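Cystalysin (Treponema denticola, PDB 1C7N) is a pyridoxal-5'-phosphate-binding protein of the class I and II aminotransferase family, with the mixed-sheet core of that fold, and is present as a two-chain assembly. Local coordinates at residues T234-S237 against N241-G244; I93-A96 against P100-F103; E69-T74 against L276-C281. One frame throughout, in Å; residues are numbered along the deposited sequence.

Interaction 1 (T234-S237 against N241-G244). With PLP (pyridoxal-5'-phosphate), chain I.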
ATOM      1  N   THR A 234       0.684 -12.421   9.197  1.00 12.91           N
ATOM      2  CA  THR A 234      -0.114 -13.344   8.392  1.00 12.24           C
ATOM      3  C   THR A 234      -0.719 -12.563   7.243  1.00 12.30           C
ATOM      4  O   THR A 234      -0.742 -11.328   7.257  1.00 11.60           O
ATOM      5  CB  THR A 234      -1.286 -13.977   9.177  1.00 13.24           C
ATOM      6  OG1 THR A 234      -2.366 -13.036   9.259  1.00 13.72           O
ATOM      7  CG2 THR A 234      -0.850 -14.371  10.576  1.00 13.78           C
ATOM      8  N   ALA A 235      -1.208 -13.290   6.246  1.00 11.32           N
ATOM      9  CA  ALA A 235      -1.827 -12.669   5.090  1.00 12.30           C
ATOM     10  C   ALA A 235      -2.396 -13.761   4.199  1.00 11.73           C
ATOM     11  O   ALA A 235      -1.987 -14.920   4.281  1.00 12.44           O
ATOM     12  CB  ALA A 235      -0.799 -11.839   4.314  1.00 11.39           C
ATOM     13  N   PRO A 236      -3.366 -13.407   3.345  1.00 12.16           N
ATOM     14  CA  PRO A 236      -3.977 -14.382   2.439  1.00 10.83           C
ATOM     15  C   PRO A 236      -3.254 -14.441   1.087  1.00 10.40           C
ATOM     16  O   PRO A 236      -3.559 -15.297   0.259  1.00  9.88           O
ATOM     17  CB  PRO A 236      -5.401 -13.852   2.301  1.00 10.53           C
ATOM     18  CG  PRO A 236      -5.155 -12.362   2.240  1.00 10.79           C
ATOM     19  CD  PRO A 236      -4.143 -12.150   3.363  1.00 10.87           C
ATOM     20  N   SER A 237      -2.286 -13.543   0.885  1.00 11.44           N
ATOM     21  CA  SER A 237      -1.541 -13.448  -0.380  1.00 11.40           C
ATOM     22  C   SER A 237      -0.846 -14.700  -0.916  1.00 12.02           C
ATOM     23  O   SER A 237      -1.023 -15.049  -2.085  1.00 13.23           O
ATOM     24  CB  SER A 237      -0.529 -12.293  -0.317  1.00 10.99           C
ATOM     25  OG  SER A 237       0.269 -12.350   0.849  1.00 14.42           O
ATOM     26  N   ASN A 241      -2.701 -16.623  -3.936  1.00  9.04           N
ATOM     27  CA  ASN A 241      -2.021 -15.974  -5.054  1.00  8.56           C
ATOM     28  C   ASN A 241      -2.475 -14.530  -5.293  1.00  9.01           C
ATOM     29  O   ASN A 241      -2.740 -14.133  -6.434  1.00  6.85           O
ATOM     30  CB  ASN A 241      -2.230 -16.815  -6.323  1.00  9.15           C
ATOM     31  CG  ASN A 241      -1.323 -16.401  -7.463  1.00  8.81           C
ATOM     32  OD1 ASN A 241      -0.283 -15.781  -7.255  1.00 10.25           O
ATOM     33  ND2 ASN A 241      -1.706 -16.765  -8.682  1.00  8.94           N
ATOM     34  N   ILE A 242      -2.556 -13.746  -4.219  1.00  9.22           N
ATOM     35  CA  ILE A 242      -2.963 -12.346  -4.349  1.00  9.76           C
ATOM     36  C   ILE A 242      -1.965 -11.356  -3.758  1.00  9.84           C
ATOM     37  O   ILE A 242      -2.339 -10.424  -3.040  1.00  9.28           O
ATOM     38  CB  ILE A 242      -4.363 -12.088  -3.735  1.00  9.24           C
ATOM     39  CG1 ILE A 242      -4.408 -12.530  -2.272  1.00 10.95           C
ATOM     40  CG2 ILE A 242      -5.424 -12.808  -4.556  1.00  9.72           C
ATOM     41  CD1 ILE A 242      -5.728 -12.186  -1.576  1.00 11.78           C
ATOM     42  N   ALA A 243      -0.689 -11.563  -4.072  1.00 10.30           N
ATOM     43  CA  ALA A 243       0.366 -10.676  -3.609  1.00 11.31           C
ATOM     44  C   ALA A 243       0.111  -9.299  -4.222  1.00 11.89           C
ATOM     45  O   ALA A 243       0.543  -8.286  -3.688  1.00 12.04           O
ATOM     46  CB  ALA A 243       1.737 -11.201  -4.052  1.00 11.18           C
ATOM     47  N   GLY A 244      -0.596  -9.283  -5.350  1.00 12.93           N
ATOM     48  CA  GLY A 244      -0.908  -8.031  -6.028  1.00 14.41           C
ATOM     49  C   GLY A 244      -2.159  -7.336  -5.510  1.00 16.32           C
ATOM     50  O   GLY A 244      -2.638  -6.367  -6.113  1.00 14.84           O
TER
HETATM   51  N1  PLP I 400       7.466 -13.662   4.063  1.00 18.15           N
HETATM   52  C2  PLP I 400       7.911 -14.843   3.437  1.00 18.53           C
HETATM   53  C2A PLP I 400       8.659 -15.807   4.340  1.00 17.94           C
HETATM   54  C3  PLP I 400       7.511 -15.027   2.040  1.00 19.11           C
HETATM   55  O3  PLP I 400       8.057 -16.104   1.474  1.00 20.43           O
HETATM   56  C4  PLP I 400       6.679 -14.065   1.418  1.00 20.03           C
HETATM   57  C4A PLP I 400       6.177 -14.257   0.058  1.00 19.47           C
HETATM   58  C5  PLP I 400       6.250 -12.872   2.215  1.00 20.72           C
HETATM   59  C6  PLP I 400       6.674 -12.692   3.500  1.00 18.41           C
HETATM   60  C5A PLP I 400       5.080 -12.077   1.641  1.00 23.70           C
HETATM   61  O4P PLP I 400       5.146 -10.730   1.391  1.00 28.26           O
HETATM   62  P   PLP I 400       3.726 -10.116   0.891  1.00 28.09           P
HETATM   63  O1P PLP I 400       4.129  -8.813   0.367  1.00 32.15           O
HETATM   64  O2P PLP I 400       2.816  -9.993   2.099  1.00 29.74           O
HETATM   65  O3P PLP I 400       3.128 -10.969  -0.141  1.00 29.26           O

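Interaction 2 (I93-A96 against P100-F103)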
ATOM      1  N   ILE A  93      -3.791  -5.647  12.935  1.00 13.78           N
ATOM      2  CA  ILE A  93      -3.291  -4.394  12.361  1.00 14.46           C
ATOM      3  C   ILE A  93      -2.945  -4.689  10.898  1.00 13.96           C
ATOM      4  O   ILE A  93      -2.271  -5.681  10.599  1.00 12.72           O
ATOM      5  CB  ILE A  93      -2.030  -3.885  13.096  1.00 15.46           C
ATOM      6  CG1 ILE A  93      -2.353  -3.639  14.577  1.00 15.60           C
ATOM      7  CG2 ILE A  93      -1.528  -2.600  12.439  1.00 15.97           C
ATOM      8  CD1 ILE A  93      -3.479  -2.643  14.814  1.00 17.41           C
ATOM      9  N   ASN A  94      -3.397  -3.827   9.992  1.00 12.64           N
ATOM     10  CA  ASN A  94      -3.164  -4.037   8.564  1.00 13.20           C
ATOM     11  C   ASN A  94      -1.999  -3.272   7.949  1.00 13.33           C
ATOM     12  O   ASN A  94      -1.725  -2.124   8.307  1.00 13.07           O
ATOM     13  CB  ASN A  94      -4.432  -3.699   7.772  1.00 12.49           C
ATOM     14  CG  ASN A  94      -5.631  -4.527   8.205  1.00 13.16           C
ATOM     15  OD1 ASN A  94      -6.666  -3.983   8.589  1.00 11.10           O
ATOM     16  ND2 ASN A  94      -5.497  -5.846   8.140  1.00 11.05           N
ATOM     17  N   THR A  95      -1.324  -3.929   7.009  1.00 13.54           N
ATOM     18  CA  THR A  95      -0.212  -3.335   6.280  1.00 13.45           C
ATOM     19  C   THR A  95      -0.317  -3.842   4.852  1.00 14.05           C
ATOM     20  O   THR A  95      -0.951  -4.865   4.599  1.00 15.27           O
ATOM     21  CB  THR A  95       1.157  -3.758   6.845  1.00 14.93           C
ATOM     22  OG1 THR A  95       1.304  -5.177   6.726  1.00 15.47           O
ATOM     23  CG2 THR A  95       1.284  -3.350   8.307  1.00 15.28           C
ATOM     24  N   ALA A  96       0.281  -3.116   3.915  1.00 14.39           N
ATOM     25  CA  ALA A  96       0.251  -3.523   2.521  1.00 13.97           C
ATOM     26  C   ALA A  96       1.430  -4.459   2.294  1.00 14.68           C
ATOM     27  O   ALA A  96       2.434  -4.074   1.703  1.00 15.79           O
ATOM     28  CB  ALA A  96       0.360  -2.304   1.607  1.00 13.75           C
ATOM     29  N   PRO A 100       6.857  -4.986   4.321  1.00 13.47           N
ATOM     30  CA  PRO A 100       6.810  -3.646   4.917  1.00 13.79           C
ATOM     31  C   PRO A 100       6.534  -3.733   6.422  1.00 14.21           C
ATOM     32  O   PRO A 100       7.025  -2.914   7.205  1.00 13.99           O
ATOM     33  CB  PRO A 100       5.673  -2.968   4.155  1.00 14.74           C
ATOM     34  CG  PRO A 100       5.775  -3.594   2.795  1.00 15.68           C
ATOM     35  CD  PRO A 100       5.994  -5.062   3.129  1.00 14.07           C
ATOM     36  N   ALA A 101       5.748  -4.730   6.824  1.00 13.14           N
ATOM     37  CA  ALA A 101       5.428  -4.905   8.235  1.00 12.97           C
ATOM     38  C   ALA A 101       6.689  -5.304   8.996  1.00 13.75           C
ATOM     39  O   ALA A 101       6.903  -4.862  10.129  1.00 13.86           O
ATOM     40  CB  ALA A 101       4.352  -5.959   8.406  1.00 13.19           C
ATOM     41  N   VAL A 102       7.523  -6.135   8.376  1.00 13.62           N
ATOM     42  CA  VAL A 102       8.763  -6.560   9.014  1.00 14.70           C
ATOM     43  C   VAL A 102       9.708  -5.362   9.137  1.00 15.92           C
ATOM     44  O   VAL A 102      10.299  -5.135  10.194  1.00 16.19           O
ATOM     45  CB  VAL A 102       9.451  -7.691   8.217  1.00 14.58           C
ATOM     46  CG1 VAL A 102      10.827  -7.982   8.804  1.00 13.94           C
ATOM     47  CG2 VAL A 102       8.585  -8.947   8.255  1.00 15.30           C
ATOM     48  N   PHE A 103       9.843  -4.593   8.058  1.00 16.24           N
ATOM     49  CA  PHE A 103      10.697  -3.410   8.083  1.00 17.73           C
ATOM     50  C   PHE A 103      10.242  -2.495   9.209  1.00 18.10           C
ATOM     51  O   PHE A 103      11.065  -1.916   9.921  1.00 18.89           O
ATOM     52  CB  PHE A 103      10.617  -2.644   6.759  1.00 18.74           C
ATOM     53  CG  PHE A 103      11.694  -3.008   5.781  1.00 20.63           C
ATOM     54  CD1 PHE A 103      11.664  -4.222   5.108  1.00 21.13           C
ATOM     55  CD2 PHE A 103      12.748  -2.131   5.537  1.00 21.55           C
ATOM     56  CE1 PHE A 103      12.665  -4.562   4.202  1.00 22.29           C
ATOM     57  CE2 PHE A 103      13.757  -2.459   4.634  1.00 22.31           C
ATOM     58  CZ  PHE A 103      13.714  -3.677   3.964  1.00 23.27           C
TER

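Interaction 3 (E69-T74 against L276-C281)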
ATOM      1  N   GLU A  69     -16.120  -4.512  10.666  1.00 19.15           N
ATOM      2  CA  GLU A  69     -16.088  -5.424  11.797  1.00 19.50           C
ATOM      3  C   GLU A  69     -16.246  -6.836  11.248  1.00 18.97           C
ATOM      4  O   GLU A  69     -15.653  -7.786  11.759  1.00 18.84           O
ATOM      5  CB  GLU A  69     -17.212  -5.102  12.784  1.00 22.51           C
ATOM      6  CG  GLU A  69     -17.028  -3.764  13.481  1.00 25.50           C
ATOM      7  CD  GLU A  69     -15.644  -3.621  14.098  1.00 27.93           C
ATOM      8  OE1 GLU A  69     -15.314  -4.402  15.023  1.00 26.57           O
ATOM      9  OE2 GLU A  69     -14.885  -2.731  13.650  1.00 28.03           O
ATOM     10  N   GLU A  70     -17.040  -6.965  10.189  1.00 18.08           N
ATOM     11  CA  GLU A  70     -17.249  -8.267   9.566  1.00 18.17           C
ATOM     12  C   GLU A  70     -15.916  -8.791   9.026  1.00 16.95           C
ATOM     13  O   GLU A  70     -15.633  -9.988   9.105  1.00 15.75           O
ATOM     14  CB  GLU A  70     -18.271  -8.156   8.434  1.00 19.99           C
ATOM     15  CG  GLU A  70     -18.498  -9.451   7.652  1.00 22.69           C
ATOM     16  CD  GLU A  70     -19.066 -10.586   8.500  1.00 25.08           C
ATOM     17  OE1 GLU A  70     -19.341 -11.665   7.926  1.00 25.91           O
ATOM     18  OE2 GLU A  70     -19.238 -10.411   9.728  1.00 25.39           O
ATOM     19  N   TYR A  71     -15.099  -7.889   8.486  1.00 14.64           N
ATOM     20  CA  TYR A  71     -13.796  -8.270   7.953  1.00 15.12           C
ATOM     21  C   TYR A  71     -12.946  -8.846   9.073  1.00 14.99           C
ATOM     22  O   TYR A  71     -12.340  -9.910   8.933  1.00 15.31           O
ATOM     23  CB  TYR A  71     -13.075  -7.057   7.357  1.00 15.75           C
ATOM     24  CG  TYR A  71     -11.625  -7.334   7.015  1.00 16.12           C
ATOM     25  CD1 TYR A  71     -11.270  -7.902   5.795  1.00 17.22           C
ATOM     26  CD2 TYR A  71     -10.607  -7.054   7.930  1.00 16.32           C
ATOM     27  CE1 TYR A  71      -9.937  -8.185   5.490  1.00 16.56           C
ATOM     28  CE2 TYR A  71      -9.271  -7.334   7.636  1.00 15.29           C
ATOM     29  CZ  TYR A  71      -8.945  -7.897   6.416  1.00 16.70           C
ATOM     30  OH  TYR A  71      -7.629  -8.174   6.127  1.00 16.27           O
ATOM     31  N   LYS A  72     -12.897  -8.126  10.187  1.00 15.52           N
ATOM     32  CA  LYS A  72     -12.122  -8.557  11.337  1.00 16.08           C
ATOM     33  C   LYS A  72     -12.658  -9.881  11.864  1.00 16.94           C
ATOM     34  O   LYS A  72     -11.881 -10.770  12.222  1.00 16.36           O
ATOM     35  CB  LYS A  72     -12.168  -7.486  12.429  1.00 16.48           C
ATOM     36  CG  LYS A  72     -11.653  -6.132  11.954  1.00 16.62           C
ATOM     37  CD  LYS A  72     -11.654  -5.091  13.055  1.00 16.45           C
ATOM     38  CE  LYS A  72     -11.050  -3.787  12.539  1.00 18.25           C
ATOM     39  NZ  LYS A  72     -10.680  -2.857  13.636  1.00 20.34           N
ATOM     40  N   LYS A  73     -13.980 -10.014  11.910  1.00 15.72           N
ATOM     41  CA  LYS A  73     -14.584 -11.252  12.390  1.00 16.93           C
ATOM     42  C   LYS A  73     -14.180 -12.420  11.502  1.00 16.08           C
ATOM     43  O   LYS A  73     -13.936 -13.520  11.992  1.00 15.20           O
ATOM     44  CB  LYS A  73     -16.115 -11.159  12.402  1.00 18.59           C
ATOM     45  CG  LYS A  73     -16.699 -10.153  13.378  1.00 23.18           C
ATOM     46  CD  LYS A  73     -18.199 -10.389  13.553  1.00 24.65           C
ATOM     47  CE  LYS A  73     -18.887  -9.197  14.195  1.00 26.40           C
ATOM     48  NZ  LYS A  73     -18.276  -8.826  15.497  1.00 27.89           N
ATOM     49  N   THR A  74     -14.121 -12.171  10.194  1.00 16.18           N
ATOM     50  CA  THR A  74     -13.761 -13.200   9.223  1.00 15.83           C
ATOM     51  C   THR A  74     -12.310 -13.658   9.386  1.00 16.06           C
ATOM     52  O   THR A  74     -12.005 -14.839   9.226  1.00 17.00           O
ATOM     53  CB  THR A  74     -13.993 -12.698   7.775  1.00 15.75           C
ATOM     54  OG1 THR A  74     -15.380 -12.378   7.599  1.00 14.96           O
ATOM     55  CG2 THR A  74     -13.611 -13.762   6.769  1.00 13.40           C
ATOM     56  N   LEU A 276     -10.328  -3.044  -2.364  1.00 17.95           N
ATOM     57  CA  LEU A 276     -10.350  -4.389  -2.929  1.00 18.14           C
ATOM     58  C   LEU A 276      -9.480  -5.346  -2.126  1.00 18.21           C
ATOM     59  O   LEU A 276      -9.744  -6.548  -2.092  1.00 18.38           O
ATOM     60  CB  LEU A 276      -9.901  -4.358  -4.390  1.00 19.29           C
ATOM     61  CG  LEU A 276     -10.826  -3.515  -5.275  1.00 20.74           C
ATOM     62  CD1 LEU A 276     -10.285  -3.463  -6.694  1.00 20.17           C
ATOM     63  CD2 LEU A 276     -12.231  -4.105  -5.244  1.00 18.82           C
ATOM     64  N   GLY A 277      -8.448  -4.808  -1.481  1.00 17.45           N
ATOM     65  CA  GLY A 277      -7.574  -5.636  -0.673  1.00 16.07           C
ATOM     66  C   GLY A 277      -8.349  -6.219   0.496  1.00 15.44           C
ATOM     67  O   GLY A 277      -8.242  -7.407   0.801  1.00 14.48           O
ATOM     68  N   TYR A 278      -9.135  -5.386   1.161  1.00 14.86           N
ATOM     69  CA  TYR A 278      -9.928  -5.867   2.281  1.00 15.81           C
ATOM     70  C   TYR A 278     -10.936  -6.917   1.829  1.00 15.48           C
ATOM     71  O   TYR A 278     -11.042  -7.976   2.440  1.00 16.38           O
ATOM     72  CB  TYR A 278     -10.661  -4.710   2.971  1.00 15.15           C
ATOM     73  CG  TYR A 278      -9.737  -3.766   3.700  1.00 15.41           C
ATOM     74  CD1 TYR A 278      -9.432  -2.512   3.175  1.00 14.99           C
ATOM     75  CD2 TYR A 278      -9.136  -4.138   4.902  1.00 15.58           C
ATOM     76  CE1 TYR A 278      -8.553  -1.650   3.828  1.00 14.65           C
ATOM     77  CE2 TYR A 278      -8.250  -3.282   5.560  1.00 15.15           C
ATOM     78  CZ  TYR A 278      -7.966  -2.042   5.018  1.00 14.15           C
ATOM     79  OH  TYR A 278      -7.105  -1.188   5.668  1.00 13.51           O
ATOM     80  N   LYS A 279     -11.660  -6.632   0.749  1.00 15.66           N
ATOM     81  CA  LYS A 279     -12.676  -7.556   0.239  1.00 15.22           C
ATOM     82  C   LYS A 279     -12.103  -8.874  -0.279  1.00 14.70           C
ATOM     83  O   LYS A 279     -12.713  -9.932  -0.109  1.00 11.30           O
ATOM     84  CB  LYS A 279     -13.492  -6.892  -0.871  1.00 15.64           C
ATOM     85  CG  LYS A 279     -14.707  -7.702  -1.309  1.00 17.23           C
ATOM     86  CD  LYS A 279     -15.725  -7.820  -0.183  1.00 16.22           C
ATOM     87  CE  LYS A 279     -16.953  -8.591  -0.626  1.00 17.59           C
ATOM     88  NZ  LYS A 279     -17.920  -8.775   0.490  1.00 17.75           N
ATOM     89  N   ALA A 280     -10.939  -8.801  -0.921  1.00 14.59           N
ATOM     90  CA  ALA A 280     -10.284  -9.990  -1.455  1.00 15.21           C
ATOM     91  C   ALA A 280      -9.989 -10.990  -0.340  1.00 15.09           C
ATOM     92  O   ALA A 280     -10.226 -12.187  -0.490  1.00 16.14           O
ATOM     93  CB  ALA A 280      -8.985  -9.600  -2.167  1.00 14.71           C
ATOM     94  N   CYS A 281      -9.469 -10.498   0.779  1.00 15.33           N
ATOM     95  CA  CYS A 281      -9.147 -11.364   1.910  1.00 14.45           C
ATOM     96  C   CYS A 281     -10.413 -12.000   2.479  1.00 14.20           C
ATOM     97  O   CYS A 281     -10.429 -13.191   2.800  1.00 12.94           O
ATOM     98  CB  CYS A 281      -8.437 -10.566   3.003  1.00 14.25           C
ATOM     99  SG  CYS A 281      -8.018 -11.545   4.461  1.00 15.51           S
TER

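Interaction 1 (T234-S237 against N241-G244)
Ile-242, just past helix 237-240, packs against Pro-236 and Ser-237 at its start. Starting from CB, its CG1 is turned between the backbone N and the carbonyl carbon (chi1 56°), which sets this methylene 3.6 Å from Ser-237 CA and 3.8 Å from the carbonyl oxygen of Pro-236. The chain then runs on extended, and its end, CD1, lies 3.9 Å from CG of Pro-236, the two side chains crossing at about a right angle. The backbone adds a bond: Ile-242 N donates to Ser-237 O at 2.9 Å, with an N-H...O angle of 149°. Asn-241, the residue just before, has a positive phi of 57° and ends the helix in a Schellman motif. Ser-237, and Lys-238 in the helix between the segments, line the pyridoxal-5'-phosphate pocket, in the connection between strands 230-234 and 248-251 of the mixed sheet of this aminotransferase-family fold. On the pocket side, Ser-237 holds its OG toward the cofactor and gives a weak hydrogen bond to the phosphate oxygen O3P at 3.3 Å, while its CB rests 3.8 Å from Ala-243 CA. The same phosphate group has Ala-243 CB 4.2 Å from O3P. Ile-242 also packs on Cys-284 of helix 275-287 and on Leu-62 of the second subunit.

Interaction 2 (I93-A96 against P100-F103)
Thr-95 overlaps the methyl group of Ala-101 with both branches of its side chain. OG1 comes closest, 3.6 Å from Ala-101 CB, and the methyl CG2 lies 4.0 Å from the same carbon, so the alanine methyl meets the hydroxyl and the methyl of one forked side chain. A chi1 of 62° makes this possible: OG1 stands between the backbone N and the carbonyl carbon, while CG2 is anti to the carbonyl carbon. Contact with the hydroxyl oxygen does not make a bond here, because Ala-101 CB has no polar hydrogen to offer. The polar partner of OG1 is the carbonyl oxygen of Gly-97, in the turn that joins the two segments, and this hydrogen bond ties the hydroxyl to the residue that follows Ala-96. One residue on from Thr-95, Ala-96 adds a second touch through its backbone: its carbonyl oxygen sits 3.5 Å from CG of the Pro-100 ring and 4.0 Å from CD. Both are van der Waals contacts, and no hydrogen bond joins the two segments. Ile-250 of the neighbouring strand also packs against Thr-95 and Ala-101, while Pro-100 rests on Ser-269 of the second subunit. Strand 92-95 is an outermost strand of the mixed sheet within this chain, and it passes through a tight turn into helix 98-109. Gly-97 of the turn and Val-98 at the start of the helix line the cofactor pocket, a strand-to-helix connection whose helix start offers the backbone N-H of Val-98 to pyridoxal-5'-phosphate in the class I and II aminotransferase fold.

Interaction 3 (E69-T74 against L276-C281)
The ring of Tyr-71 receives Tyr-278 on one face and Cys-281 at its edge. CD2 of Tyr-278 stands 4.0 Å above the Tyr-71 plane, over its centre; the two rings are turned 85° to each other with centroids 5.5 Å apart, a T-shaped pair in which Tyr-278 gives the edge. Near the plane of the Tyr-71 ring, Cys-281 CB lies 3.8 Å from CE1, and the sulfur meets the ring obliquely, SG being 5.1 Å from its centroid and 61° off the normal. The carbonyl oxygen of Tyr-278 also comes close to CE1 of Tyr-71, at 3.3 Å. With CG anti to the backbone N (chi1 170°), Tyr-71 sends its ring from helix 69-83 across to helix 275-287. Its own helix holds Thr-74 OG1 to Glu-70 O at 2.8 Å, and Thr-74 N binds the same oxygen from the opposite face of its plane. Around the contact, Glu-70 forms a salt bridge to Lys-286, joining the two helices a second time. The hydroxyls find partners elsewhere, Tyr-71 OH with Asn-249 OD1 and Tyr-278 OH with Pro-272 O, which probably helps hold the ends of both side chains in place. No hydrogen bond crosses between the segments, so their buried meeting rests on ring, sulfur and aliphatic contacts and on a backbone carbonyl against a ring carbon, with the polar tips satisfied by residues beyond it.

Overall arrangement
Interactions 1 and 3 are buried, whereas interaction 2 is only partly so. Interactions 1 and 2 each close a short turn along the chain, one by a backbone hydrogen bond and the other by van der Waals contact alone; both touch the second subunit, and interaction 1 touches the cofactor through Ser-237 while interaction 2 lies close to it. Interaction 3 joins two helices far apart in sequence, through aromatic and sulfur contacts, and the other two lie nested inside the loop it closes. Helix 275-287 links it to interaction 1, where Pro-236 packs on Cys-281. Asn-94 of strand 92-95 links it to interaction 2 by packing against Tyr-71 and Tyr-278. Interactions 1 and 2 do not touch each other.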